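Anopheles Plasmodium-responsive Leucine-rich repeat protein 1B (Anopheles gambiae, PDB 4XGO) probably acts in mosquito immunity to Plasmodium, likely together with LRIM1, and is represented here by its leucine-rich repeat domain. Local coordinates at residues E36-D39 with T40-A44; L124-S128 with N129-H133; V207-Y211 with N212-K216; Y333-H337 with G338-K342. One frame throughout, in Å; residues are numbered along the deposited sequence. Where two conformers were deposited one is given.

Interaction 1. Residues E36-D39 with T40-A44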
# COMPACT_ATOMS: atom_id res chain seq x y z
N GLU A 36 -12.39 -11.16 -10.58
CA GLU A 36 -13.42 -10.45 -9.83
C GLU A 36 -14.53 -11.41 -9.41
O GLU A 36 -14.69 -11.66 -8.24
CB GLU A 36 -13.96 -9.27 -10.62
CG GLU A 36 -14.81 -8.33 -9.78
CD GLU A 36 -15.45 -7.21 -10.58
OE1 GLU A 36 -15.22 -7.12 -11.82
OE2 GLU A 36 -16.21 -6.43 -9.98
N GLU A 37 -15.29 -11.96 -10.34
CA GLU A 37 -16.34 -12.90 -9.95
C GLU A 37 -15.80 -14.33 -10.02
O GLU A 37 -14.98 -14.65 -10.88
CB GLU A 37 -17.59 -12.73 -10.82
CG GLU A 37 -18.71 -13.70 -10.46
CD GLU A 37 -20.01 -13.42 -11.18
OE1 GLU A 37 -19.98 -12.91 -12.33
OE2 GLU A 37 -21.09 -13.72 -10.60
N ILE A 38 -16.25 -15.18 -9.10
CA ILE A 38 -15.98 -16.60 -9.16
C ILE A 38 -17.30 -17.34 -9.18
O ILE A 38 -18.14 -17.13 -8.31
CB ILE A 38 -15.18 -17.09 -7.96
CG1 ILE A 38 -13.83 -16.36 -7.87
CG2 ILE A 38 -14.95 -18.59 -8.04
CD1 ILE A 38 -13.05 -16.71 -6.63
N ASP A 39 -17.49 -18.23 -10.15
CA ASP A 39 -18.70 -19.05 -10.20
C ASP A 39 -18.62 -20.16 -9.17
O ASP A 39 -17.54 -20.68 -8.91
CB ASP A 39 -18.87 -19.66 -11.59
CG ASP A 39 -19.31 -18.65 -12.63
OD1 ASP A 39 -19.61 -17.48 -12.28
OD2 ASP A 39 -19.37 -19.03 -13.82
N THR A 40 -19.77 -20.56 -8.62
CA THR A 40 -19.80 -21.62 -7.62
C THR A 40 -19.13 -22.90 -8.12
O THR A 40 -18.48 -23.60 -7.35
CB THR A 40 -21.24 -21.96 -7.17
OG1 THR A 40 -21.88 -20.79 -6.67
CG2 THR A 40 -21.23 -23.02 -6.06
N ASN A 41 -19.32 -23.22 -9.40
CA ASN A 41 -18.74 -24.44 -9.97
C ASN A 41 -17.37 -24.24 -10.62
O ASN A 41 -16.93 -25.08 -11.40
CB ASN A 41 -19.72 -25.08 -10.99
CG ASN A 41 -19.89 -24.26 -12.25
OD1 ASN A 41 -19.46 -23.12 -12.32
ND2 ASN A 41 -20.57 -24.84 -13.25
N ALA A 42 -16.67 -23.15 -10.29
CA ALA A 42 -15.41 -22.83 -10.97
C ALA A 42 -14.42 -23.98 -10.96
O ALA A 42 -13.69 -24.18 -11.94
CB ALA A 42 -14.79 -21.59 -10.35
N PHE A 43 -14.37 -24.72 -9.85
CA PHE A 43 -13.42 -25.83 -9.69
C PHE A 43 -13.98 -27.23 -9.93
O PHE A 43 -13.37 -28.24 -9.54
CB PHE A 43 -12.76 -25.75 -8.31
CG PHE A 43 -12.07 -24.43 -8.06
CD1 PHE A 43 -10.95 -24.07 -8.78
CD2 PHE A 43 -12.59 -23.53 -7.14
CE1 PHE A 43 -10.32 -22.85 -8.57
CE2 PHE A 43 -11.96 -22.31 -6.92
CZ PHE A 43 -10.83 -21.97 -7.64
N ALA A 44 -15.09 -27.31 -10.66
CA ALA A 44 -15.79 -28.58 -10.92
C ALA A 44 -14.93 -29.66 -11.60
O ALA A 44 -15.17 -30.86 -11.41
CB ALA A 44 -17.03 -28.30 -11.75
O HOH W 1 -20.25 -21.73 -14.16

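Interaction 2. Residues L124-S128 with N129-H133. With NAG (2-acetamido-2-deoxy-beta-D-glucopyranose), chain C.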
# COMPACT_ATOMS: atom_id res chain seq x y z
N LEU A 124 -3.06 -19.28 10.52
CA LEU A 124 -4.16 -18.42 10.16
C LEU A 124 -3.66 -16.97 10.11
O LEU A 124 -3.13 -16.44 11.10
CB LEU A 124 -5.28 -18.56 11.18
CG LEU A 124 -6.52 -17.70 10.98
CD1 LEU A 124 -7.16 -17.91 9.62
CD2 LEU A 124 -7.51 -17.97 12.09
N GLN A 125 -3.82 -16.36 8.94
CA GLN A 125 -3.35 -15.01 8.68
C GLN A 125 -4.53 -14.15 8.29
O GLN A 125 -5.14 -14.37 7.23
CB GLN A 125 -2.34 -15.02 7.54
CG GLN A 125 -1.11 -15.87 7.81
CD GLN A 125 -0.28 -15.31 8.93
OE1 GLN A 125 0.09 -14.13 8.91
NE2 GLN A 125 0.01 -16.15 9.93
N LEU A 126 -4.87 -13.19 9.16
CA LEU A 126 -6.00 -12.30 8.98
C LEU A 126 -5.62 -10.85 9.21
O LEU A 126 -6.50 -10.00 9.48
CB LEU A 126 -7.12 -12.69 9.96
CG LEU A 126 -7.79 -14.04 9.69
CD1 LEU A 126 -8.74 -14.42 10.80
CD2 LEU A 126 -8.50 -14.03 8.35
N SER A 127 -4.32 -10.54 9.10
CA SER A 127 -3.87 -9.18 9.36
C SER A 127 -4.46 -8.20 8.34
O SER A 127 -4.77 -8.56 7.22
CB SER A 127 -2.35 -9.11 9.35
OG SER A 127 -1.86 -9.29 8.04
N SER A 128 -4.63 -6.95 8.78
CA SER A 128 -4.99 -5.85 7.88
C SER A 128 -6.36 -6.06 7.24
O SER A 128 -6.52 -5.96 6.02
CB SER A 128 -3.91 -5.58 6.83
OG SER A 128 -2.67 -5.22 7.44
N ASN A 129 -7.33 -6.36 8.07
CA ASN A 129 -8.73 -6.30 7.70
C ASN A 129 -9.42 -5.22 8.57
O ASN A 129 -8.76 -4.25 8.96
CB ASN A 129 -9.34 -7.68 7.88
CG ASN A 129 -8.99 -8.61 6.74
OD1 ASN A 129 -9.58 -8.52 5.67
ND2 ASN A 129 -8.08 -9.52 6.98
N ARG A 130 -10.71 -5.37 8.84
CA ARG A 130 -11.43 -4.48 9.76
C ARG A 130 -12.15 -5.28 10.84
O ARG A 130 -13.29 -4.96 11.21
CB ARG A 130 -12.48 -3.66 9.01
CG ARG A 130 -11.98 -2.84 7.84
CD ARG A 130 -13.17 -2.20 7.12
NE ARG A 130 -14.02 -3.17 6.43
CZ ARG A 130 -15.08 -2.86 5.68
NH1 ARG A 130 -15.45 -1.58 5.54
NH2 ARG A 130 -15.78 -3.82 5.06
N LEU A 131 -11.49 -6.33 11.32
CA LEU A 131 -12.15 -7.32 12.16
C LEU A 131 -12.51 -6.76 13.53
O LEU A 131 -11.66 -6.23 14.22
CB LEU A 131 -11.28 -8.55 12.34
CG LEU A 131 -11.19 -9.41 11.08
CD1 LEU A 131 -10.11 -10.45 11.30
CD2 LEU A 131 -12.54 -10.07 10.79
N THR A 132 -13.79 -6.91 13.90
CA THR A 132 -14.22 -6.60 15.26
C THR A 132 -14.56 -7.85 16.06
O THR A 132 -14.79 -7.79 17.27
CB THR A 132 -15.46 -5.71 15.23
OG1 THR A 132 -16.48 -6.35 14.45
CG2 THR A 132 -15.11 -4.35 14.63
N HIS A 133 -14.65 -8.99 15.38
CA HIS A 133 -14.94 -10.24 16.03
C HIS A 133 -14.25 -11.39 15.32
O HIS A 133 -14.42 -11.57 14.12
CB HIS A 133 -16.45 -10.51 16.01
CG HIS A 133 -16.82 -11.80 16.65
ND1 HIS A 133 -16.97 -11.94 18.02
CD2 HIS A 133 -17.03 -13.03 16.13
CE1 HIS A 133 -17.29 -13.19 18.30
NE2 HIS A 133 -17.32 -13.87 17.17
C1 NAG C . 1.75 -10.18 11.12
C2 NAG C . 3.26 -10.36 11.09
C3 NAG C . 3.95 -9.01 10.83
C4 NAG C . 3.41 -8.35 9.58
C5 NAG C . 1.87 -8.36 9.61
C6 NAG C . 1.32 -7.88 8.27
C7 NAG C . 4.69 -11.71 12.52
C8 NAG C . 5.13 -12.06 13.91
N2 NAG C . 3.74 -10.80 12.37
O3 NAG C . 5.36 -9.16 10.77
O4 NAG C . 3.77 -6.96 9.56
O5 NAG C . 1.36 -9.66 9.87
O6 NAG C . 0.81 -6.58 8.54
O7 NAG C . 5.20 -12.28 11.57

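Interaction 3. Residues V207-Y211 with N212-K216. Unlike the reference sequence in segment 212-216: Lys216 (reference Ile).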
# COMPACT_ATOMS: atom_id res chain seq x y z
N VAL A 207 7.46 -11.20 24.96
CA VAL A 207 6.18 -10.51 25.09
C VAL A 207 6.36 -9.03 24.82
O VAL A 207 7.20 -8.37 25.45
CB VAL A 207 5.46 -10.79 26.44
CG1 VAL A 207 6.30 -10.38 27.63
CG2 VAL A 207 4.12 -10.09 26.49
N ASP A 208 5.60 -8.51 23.85
CA ASP A 208 5.63 -7.09 23.53
C ASP A 208 4.28 -6.44 23.91
O ASP A 208 3.23 -6.75 23.33
CB ASP A 208 5.96 -6.89 22.05
CG ASP A 208 6.30 -5.45 21.70
OD1 ASP A 208 5.99 -4.51 22.46
OD2 ASP A 208 6.90 -5.24 20.63
N LEU A 209 4.35 -5.57 24.92
CA LEU A 209 3.22 -4.81 25.41
C LEU A 209 3.41 -3.31 25.23
O LEU A 209 2.72 -2.50 25.87
CB LEU A 209 2.99 -5.11 26.90
CG LEU A 209 2.74 -6.57 27.28
CD1 LEU A 209 2.66 -6.76 28.79
CD2 LEU A 209 1.50 -7.13 26.63
N SER A 210 4.33 -2.93 24.35
CA SER A 210 4.61 -1.53 24.12
C SER A 210 3.41 -0.84 23.48
O SER A 210 2.56 -1.50 22.88
CB SER A 210 5.89 -1.33 23.29
OG SER A 210 5.68 -1.57 21.91
N TYR A 211 3.31 0.48 23.67
CA TYR A 211 2.22 1.29 23.12
C TYR A 211 0.86 0.74 23.57
O TYR A 211 -0.04 0.49 22.78
CB TYR A 211 2.30 1.40 21.58
CG TYR A 211 3.50 2.17 21.07
CD1 TYR A 211 4.69 1.52 20.76
CD2 TYR A 211 3.42 3.55 20.86
CE1 TYR A 211 5.78 2.23 20.27
CE2 TYR A 211 4.50 4.26 20.39
CZ TYR A 211 5.67 3.60 20.09
OH TYR A 211 6.73 4.32 19.63
N ASN A 212 0.73 0.54 24.89
CA ASN A 212 -0.56 0.24 25.50
C ASN A 212 -0.84 1.34 26.54
O ASN A 212 -0.26 2.41 26.46
CB ASN A 212 -0.56 -1.17 26.09
CG ASN A 212 -0.91 -2.22 25.03
OD1 ASN A 212 -2.08 -2.47 24.76
ND2 ASN A 212 0.11 -2.79 24.42
N GLN A 213 -1.72 1.08 27.47
CA GLN A 213 -2.09 2.13 28.45
C GLN A 213 -1.83 1.65 29.87
O GLN A 213 -2.59 1.96 30.81
CB GLN A 213 -3.54 2.50 28.25
CG GLN A 213 -3.77 3.19 26.91
CD GLN A 213 -5.11 2.86 26.30
OE1 GLN A 213 -5.79 1.92 26.71
NE2 GLN A 213 -5.49 3.64 25.28
N LEU A 214 -0.72 0.94 30.04
CA LEU A 214 -0.36 0.38 31.34
C LEU A 214 0.18 1.50 32.22
O LEU A 214 1.07 2.25 31.79
CB LEU A 214 0.68 -0.72 31.21
CG LEU A 214 0.21 -1.98 30.44
CD1 LEU A 214 1.40 -2.88 30.13
CD2 LEU A 214 -0.83 -2.76 31.19
N GLU A 215 -0.36 1.62 33.42
CA GLU A 215 0.19 2.58 34.41
C GLU A 215 1.01 1.88 35.49
O GLU A 215 1.90 2.49 36.10
CB GLU A 215 -0.92 3.43 35.03
CG GLU A 215 -0.35 4.49 35.96
CD GLU A 215 -1.37 5.45 36.50
OE1 GLU A 215 -2.56 5.36 36.09
OE2 GLU A 215 -0.96 6.29 37.35
N LYS A 216 0.70 0.60 35.73
CA LYS A 216 1.43 -0.24 36.67
C LYS A 216 1.80 -1.56 36.04
O LYS A 216 1.13 -1.99 35.11
CB LYS A 216 0.54 -0.54 37.89
CG LYS A 216 0.04 0.67 38.64
CD LYS A 216 -0.75 0.24 39.87

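Interaction 4. Residues Y333-H337 with G338-K342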
# COMPACT_ATOMS: atom_id res chain seq x y z
N TYR A 333 21.25 21.53 35.45
CA TYR A 333 21.76 20.21 35.10
C TYR A 333 22.98 20.38 34.20
O TYR A 333 23.08 21.37 33.46
CB TYR A 333 20.71 19.37 34.38
CG TYR A 333 19.61 18.84 35.29
CD1 TYR A 333 18.69 19.72 35.88
CD2 TYR A 333 19.47 17.48 35.54
CE1 TYR A 333 17.69 19.25 36.71
CE2 TYR A 333 18.48 17.00 36.38
CZ TYR A 333 17.58 17.88 36.95
OH TYR A 333 16.59 17.42 37.79
N HIS A 334 23.89 19.43 34.28
CA HIS A 334 25.09 19.44 33.48
C HIS A 334 25.41 18.03 33.03
O HIS A 334 24.96 17.06 33.64
CB HIS A 334 26.27 20.01 34.28
CG HIS A 334 26.79 19.09 35.34
ND1 HIS A 334 27.72 18.11 35.09
CD2 HIS A 334 26.51 19.01 36.67
CE1 HIS A 334 28.00 17.46 36.21
NE2 HIS A 334 27.28 17.99 37.18
N LEU A 335 26.19 17.93 31.97
CA LEU A 335 26.53 16.62 31.44
C LEU A 335 27.58 15.92 32.29
O LEU A 335 28.57 16.53 32.69
CB LEU A 335 27.01 16.72 30.00
CG LEU A 335 26.01 17.22 28.97
CD1 LEU A 335 26.71 17.72 27.72
CD2 LEU A 335 25.02 16.13 28.61
N GLU A 336 27.33 14.65 32.54
CA GLU A 336 28.21 13.76 33.26
C GLU A 336 28.30 12.49 32.42
O GLU A 336 27.31 11.79 32.26
CB GLU A 336 27.58 13.48 34.62
CG GLU A 336 28.34 12.48 35.46
CD GLU A 336 29.53 13.10 36.12
OE1 GLU A 336 29.36 13.96 37.00
OE2 GLU A 336 30.65 12.68 35.75
N HIS A 337 29.48 12.19 31.86
CA HIS A 337 29.61 11.13 30.85
C HIS A 337 28.50 11.17 29.80
O HIS A 337 27.92 10.14 29.43
CB HIS A 337 29.70 9.75 31.51
CG HIS A 337 30.93 9.56 32.33
ND1 HIS A 337 30.93 9.68 33.71
CD2 HIS A 337 32.21 9.29 31.98
CE1 HIS A 337 32.16 9.48 34.17
NE2 HIS A 337 32.95 9.23 33.14
N GLY A 338 28.21 12.37 29.32
CA GLY A 338 27.24 12.55 28.27
C GLY A 338 25.77 12.56 28.68
O GLY A 338 24.90 12.66 27.82
N LEU A 339 25.50 12.47 29.98
CA LEU A 339 24.11 12.41 30.49
C LEU A 339 23.85 13.52 31.50
O LEU A 339 24.68 13.80 32.36
CB LEU A 339 23.87 11.05 31.15
CG LEU A 339 23.82 9.88 30.17
CD1 LEU A 339 24.17 8.58 30.89
CD2 LEU A 339 22.46 9.77 29.49
N CYS A 340 22.68 14.16 31.41
CA CYS A 340 22.38 15.31 32.27
C CYS A 340 22.11 14.89 33.70
O CYS A 340 21.41 13.90 33.95
CB CYS A 340 21.14 16.05 31.78
SG CYS A 340 21.39 16.76 30.15
N CYS A 341 22.65 15.64 34.65
CA CYS A 341 22.33 15.41 36.04
C CYS A 341 22.50 16.67 36.86
O CYS A 341 23.23 17.58 36.48
CB CYS A 341 23.19 14.27 36.61
SG CYS A 341 24.96 14.69 36.78
N LYS A 342 21.81 16.69 37.99
CA LYS A 342 21.84 17.83 38.91
C LYS A 342 22.54 17.42 40.18
O LYS A 342 22.28 16.35 40.73
CB LYS A 342 20.41 18.27 39.21
CG LYS A 342 20.27 19.47 40.13
CD LYS A 342 18.80 19.77 40.35
CE LYS A 342 18.59 21.00 41.21
NZ LYS A 342 17.19 21.00 41.72

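Interaction 1. Residues E36-D39 with T40-A44
Ile38 and Ala42 form the tight side of this turn. Ile38 CG2 meets Ala42 CB at 3.8 Å, methyl against methyl. The torsion of Ile38 explains the meeting: CG1 stays beside the backbone N (chi1 -60°), which puts the CG2 branch on the carbonyl side, where the chain goes on to Ala42. Beside this contact, Ala42 N donates to Asp39 O at 3.0 Å, the bond that closes a type I beta turn from Asp39 to Ala42. A second one, from Asn41 to Ala44, overlaps it and is closed by Ala44 N donating to Asn41 O. The pair of turns carries the chain away from strand 35-38 within a leucine-rich repeat coil. Ile38 and Phe43 belong to its buried side, touching Val66 and Ile49. Here the solenoid meets a second copy of the protein: Glu37 and Ile38 pair in a parallel ladder with a strand of the second subunit, and Phe43 packs on Leu15 of that subunit. The polar side is looser. Asn41 OD1 lies 3.6 Å from Asp39 CB, a van der Waals contact. A water donates to Asp39 OD2 at 2.9 Å. The same water lies so close to Asn41 OD1 that a bridge between the two side chains is doubtful. The other carboxylate oxygen, Asp39 OD1, is hydrogen-bonded to His9 NE2 of the second subunit. Thr40, at the outer corner of the turn, is exposed and leans on Pro63.

Interaction 2. Residues L124-S128 with N129-H133
The side-chain amide of Asn129 is met at its edges by hydrogen bonds and over one face by Ser128 O, which stands 3.7 Å from Asn129 CG. At the nitrogen edge, ND2 donates to Leu126 O at 3.0 Å. The bond is nearly straight (166°), and the acceptor lies in the plane of the amide. Seen from Leu126, however, the donor sits above the carbonyl plane. This is the asparagine ladder of a leucine-rich repeat, in which a buried asparagine of successive coils ties the turn after its strand to the coil before. Asn129 ND2 also bonds Met102 O, and Asn129 OD1 accepts from Leu107 N, both on the preceding coil. These bonds satisfy the buried amide and fix its rotation. The ladder continues, because Leu126 O accepts from Asn150 ND2 of the next coil as well. On the outer side the serines face a sugar of a glycan attached to the protein, which is also hydrogen-bonded to Asp165 OD2. The contact is loose, with Ser128 OG 3.9 Å from the sugar's O6. Inside the bend, Leu131 points back at the strand side. Leu131 CG lies beside its own backbone N (chi1 -72°), a torsion that helps bring Leu131 CD1 to within 4.0 Å of Leu126 CB.

Interaction 3. Residues V207-Y211 with N212-K216
Asn212 reaches Leu209 O from an unusual direction: ND2 stands 71° out of the carbonyl plane, above the oxygen. The bond is still short, 3.0 Å from Asn212 ND2 to Leu209 O. The acceptor is tilted slightly from the amide plane of Asn212. Between them the chain bends sharply, with Tyr211 in the left-handed region (phi 56°), which lets the Asn212 side chain turn back to the carbonyl of Leu209. Asn212 CB also packs against Leu209 O at 3.5 Å. Leu214 closes the inside of the bend, its CD1 4.2 Å from Leu209 CB. On the strand side Asp208 makes an Asx turn: its OD1 meets the N-H of Ser210 almost end-on, at 3.0 Å from Ser210 N, and steadies the start of the bend. This is the asparagine ladder of a leucine-rich repeat solenoid. Asn212 OD1 accepts from Leu192 N, and ND2 also serves Leu187 O, both on the preceding coil. Leu209 O takes a further bond from Asn236 ND2 on the following one. Tyr211 stacks on the ring of His189. Strand 206-208 runs parallel between strands 184-186 and 230-232, with backbone bonds to both.

Interaction 4. Residues Y333-H337 with G338-K342
Tyr333 and Lys342 meet at the open end of the hairpin, far from its turn. Lys342 CB sits over the centre of the Tyr333 ring, 3.6 Å from its centroid and only 10° off the normal, a CH-pi contact. The extended lysine chain then crosses the ring obliquely, with CD 3.8 Å from Tyr333 CE1. Next along, Cys341 SG lies over a face of the His334 ring. That ring is brought over the strand because His334 CG lies between the backbone N and the carbonyl carbon (chi1 73°). There ND1 donates to Leu335 O at 3.0 Å, and NE2 bonds Glu343 OE2, so both nitrogens are held. Cys341 SG also touches Glu336 CB at 3.6 Å. On the other face of the strands, Leu335 CD2 packs against Cys340 SG at 4.0 Å. The backbone that carries these side chains is an antiparallel beta hairpin. His334 and Cys341 form one hydrogen-bonded pair, with N to O distances of 2.9 Å both ways, and Glu336 and Leu339 form the second. Leu335 and Cys340 are the non-hydrogen-bonded pair between them. A type I' turn through His337 and Gly338 joins the strands, both residues having positive phi. The neighbouring cysteines point to opposite faces, and each anchors its own: Cys341 is bridged to Cys307 at the start of helix 307-316, Cys340 to Cys329. This pattern is consistent with the disulfide-bonded C-terminal cap of extracellular leucine-rich repeat domains. Glu336 bends its chain to a salt bridge with Arg311 of the helix, and Leu339 packs on Leu310 and Phe314.

From the N terminus the four contacts follow in series; none nests in or crosses another, and each closes only a short local turn. Interaction 1 bends the chain after strand 35-38, at the end of the solenoid that meets the second subunit. Interactions 2 and 3 close equivalent bends after strands 123-125 and 206-208, with centres about 22 Å apart, and tie successive coils of the repeat stack together. Interaction 4 is the hairpin 334-336/339-342, bound to helix 307-316 at the C-terminal end. Interactions 1 and 4 lie on opposite sides of the chain's centre, their centres about 69 Å apart, so together the contacts sample most of the solenoid's length.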